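Local coordinates for protein NAD-dependent epimerase/dehydratase (Bacteroides thetaiotaomicron, PDB 3DHN) that is a putative NAD(P)-dependent epimerase, dehydratase or reductase of the Rossmann-fold superfamily, with its substrate and reaction not established, at residues Val91-Thr94 / Ile95-Val99. Sequence-based numbering, arbitrary orientation.
Sequences VYLT and IIDGV
The carboxylate of Asp-97 turns one face to the residue a helical turn earlier. Asp-97, Leu-93 and Tyr-92 belong to helix 87-101, the connection of a Rossmann-fold beta-alpha-beta crossover between the adjacent parallel strands 70-73 and 106-110. The carbonyl oxygen of Leu-93 lies over that carboxylate face, 3.3 Å from Asp-97 CG, and Leu-93 CD2 comes in on the same side toward the OD2 end, with CD2 to OD2 at 3.7 Å. At the other end, OD1 makes a long, weak ion pair with Lys-100. A second flat group, the ring of Tyr-92, leaves the turn to meet Phe-144 of helix 135-149 with the planes inclined by about 45°.

Facing the sheet, Ile-95 sends CG1 back beside its own backbone N (chi1 -68°) and extends from there, which brings CD1 to 4.2 Å from Val-91 CG1. Ile-95 CG1 also packs 3.4 Å from Val-91 O, the acceptor of the Ile-95 N-H. Both side chains reach Val-55, and Ile-95 further touches Ser-73 of strand 70-73 and Phe-107 of strand 106-110. With an alanine in place of Ile-95, Val-91 CG1 is likely to lose its methyl neighbour, and a gap to open against Phe-107 and Val-55.

Towards helix 135-149, Ile-96 CG2 sits 4.2 Å from Leu-93 CD2, the two chains crossing at a slant. The backbone bonds vary: Ile-96 N to Tyr-92 O is long and weak at 3.5 Å, whereas Asp-97 N approaches Leu-93 O to 3.0 Å. Thr-94 hydrogen-bonds through OG1 to Lys-90 O, and its own carbonyl O receives Gly-98 N at 2.9 Å.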
ATOM      1  N   VAL A  91       8.948  11.357   5.155  1.00 40.69           N
ATOM      2  CA  VAL A  91       8.819  11.008   3.742  1.00 39.64           C
ATOM      3  C   VAL A  91       7.397  10.576   3.382  1.00 37.85           C
ATOM      4  O   VAL A  91       6.927  10.862   2.277  1.00 35.73           O
ATOM      5  CB  VAL A  91       9.797   9.885   3.346  1.00 38.59           C
ATOM      6  CG1 VAL A  91       9.512   9.430   1.930  1.00 39.89           C
ATOM      7  CG2 VAL A  91      11.231  10.389   3.451  1.00 42.61           C
ATOM      8  N   TYR A  92       6.725   9.880   4.300  1.00 36.18           N
ATOM      9  CA  TYR A  92       5.351   9.445   4.055  1.00 36.25           C
ATOM     10  C   TYR A  92       4.491  10.682   3.811  1.00 36.28           C
ATOM     11  O   TYR A  92       3.596  10.674   2.966  1.00 36.04           O
ATOM     12  CB  TYR A  92       4.781   8.666   5.251  1.00 35.48           C
ATOM     13  CG  TYR A  92       5.343   7.269   5.452  1.00 35.45           C
ATOM     14  CD1 TYR A  92       5.579   6.426   4.368  1.00 31.60           C
ATOM     15  CD2 TYR A  92       5.592   6.773   6.739  1.00 34.88           C
ATOM     16  CE1 TYR A  92       6.047   5.130   4.550  1.00 33.94           C
ATOM     17  CE2 TYR A  92       6.062   5.478   6.934  1.00 32.30           C
ATOM     18  CZ  TYR A  92       6.287   4.660   5.833  1.00 34.45           C
ATOM     19  OH  TYR A  92       6.764   3.378   6.012  1.00 32.89           O
ATOM     20  N   LEU A  93       4.778  11.746   4.562  1.00 36.67           N
ATOM     21  CA  LEU A  93       4.044  13.005   4.447  1.00 36.24           C
ATOM     22  C   LEU A  93       4.291  13.714   3.123  1.00 34.77           C
ATOM     23  O   LEU A  93       3.352  14.183   2.478  1.00 33.08           O
ATOM     24  CB  LEU A  93       4.420  13.959   5.583  1.00 36.48           C
ATOM     25  CG  LEU A  93       3.391  14.196   6.693  1.00 40.44           C
ATOM     26  CD1 LEU A  93       3.869  15.350   7.576  1.00 42.74           C
ATOM     27  CD2 LEU A  93       2.030  14.531   6.095  1.00 39.75           C
ATOM     28  N   THR A  94       5.559  13.807   2.733  1.00 35.95           N
ATOM     29  CA  THR A  94       5.938  14.464   1.482  1.00 35.50           C
ATOM     30  C   THR A  94       5.217  13.845   0.289  1.00 35.08           C
ATOM     31  O   THR A  94       4.828  14.541  -0.644  1.00 35.26           O
ATOM     32  CB  THR A  94       7.464  14.374   1.241  1.00 35.07           C
ATOM     33  OG1 THR A  94       8.157  15.034   2.309  1.00 37.05           O
ATOM     34  CG2 THR A  94       7.841  15.035  -0.079  1.00 35.47           C
ATOM     35  N   ILE A  95       5.041  12.530   0.326  1.00 35.12           N
ATOM     36  CA  ILE A  95       4.364  11.830  -0.759  1.00 34.40           C
ATOM     37  C   ILE A  95       2.896  12.219  -0.901  1.00 33.37           C
ATOM     38  O   ILE A  95       2.456  12.605  -1.988  1.00 33.46           O
ATOM     39  CB  ILE A  95       4.469  10.296  -0.577  1.00 33.42           C
ATOM     40  CG1 ILE A  95       5.925   9.861  -0.765  1.00 35.29           C
ATOM     41  CG2 ILE A  95       3.569   9.583  -1.583  1.00 33.40           C
ATOM     42  CD1 ILE A  95       6.193   8.395  -0.418  1.00 35.92           C
ATOM     43  N   ILE A  96       2.135  12.125   0.185  1.00 33.85           N
ATOM     44  CA  ILE A  96       0.713  12.457   0.119  1.00 34.33           C
ATOM     45  C   ILE A  96       0.501  13.937  -0.174  1.00 34.95           C
ATOM     46  O   ILE A  96      -0.440  14.309  -0.875  1.00 34.18           O
ATOM     47  CB  ILE A  96      -0.033  12.062   1.425  1.00 34.14           C
ATOM     48  CG1 ILE A  96      -1.542  12.247   1.226  1.00 34.13           C
ATOM     49  CG2 ILE A  96       0.453  12.906   2.595  1.00 34.78           C
ATOM     50  CD1 ILE A  96      -2.396  11.541   2.269  1.00 28.59           C
ATOM     51  N   ASP A  97       1.381  14.784   0.347  1.00 36.77           N
ATOM     52  CA  ASP A  97       1.260  16.211   0.090  1.00 38.25           C
ATOM     53  C   ASP A  97       1.651  16.510  -1.357  1.00 38.04           C
ATOM     54  O   ASP A  97       1.145  17.453  -1.965  1.00 38.42           O
ATOM     55  CB  ASP A  97       2.118  17.010   1.067  1.00 38.93           C
ATOM     56  CG  ASP A  97       1.594  16.927   2.490  1.00 42.32           C
ATOM     57  OD1 ASP A  97       0.367  16.745   2.663  1.00 45.15           O
ATOM     58  OD2 ASP A  97       2.396  17.057   3.433  1.00 47.10           O
ATOM     59  N   GLY A  98       2.538  15.693  -1.915  1.00 38.52           N
ATOM     60  CA  GLY A  98       2.938  15.903  -3.298  1.00 36.78           C
ATOM     61  C   GLY A  98       1.787  15.505  -4.198  1.00 36.09           C
ATOM     62  O   GLY A  98       1.542  16.130  -5.231  1.00 36.62           O
ATOM     63  N   VAL A  99       1.075  14.454  -3.801  1.00 33.69           N
ATOM     64  CA  VAL A  99      -0.068  13.963  -4.562  1.00 31.91           C
ATOM     65  C   VAL A  99      -1.233  14.963  -4.525  1.00 32.97           C
ATOM     66  O   VAL A  99      -1.931  15.154  -5.526  1.00 30.58           O
ATOM     67  CB  VAL A  99      -0.545  12.595  -4.017  1.00 31.43           C
ATOM     68  CG1 VAL A  99      -1.823  12.178  -4.700  1.00 27.47           C
ATOM     69  CG2 VAL A  99       0.534  11.541  -4.247  1.00 27.33           C
TER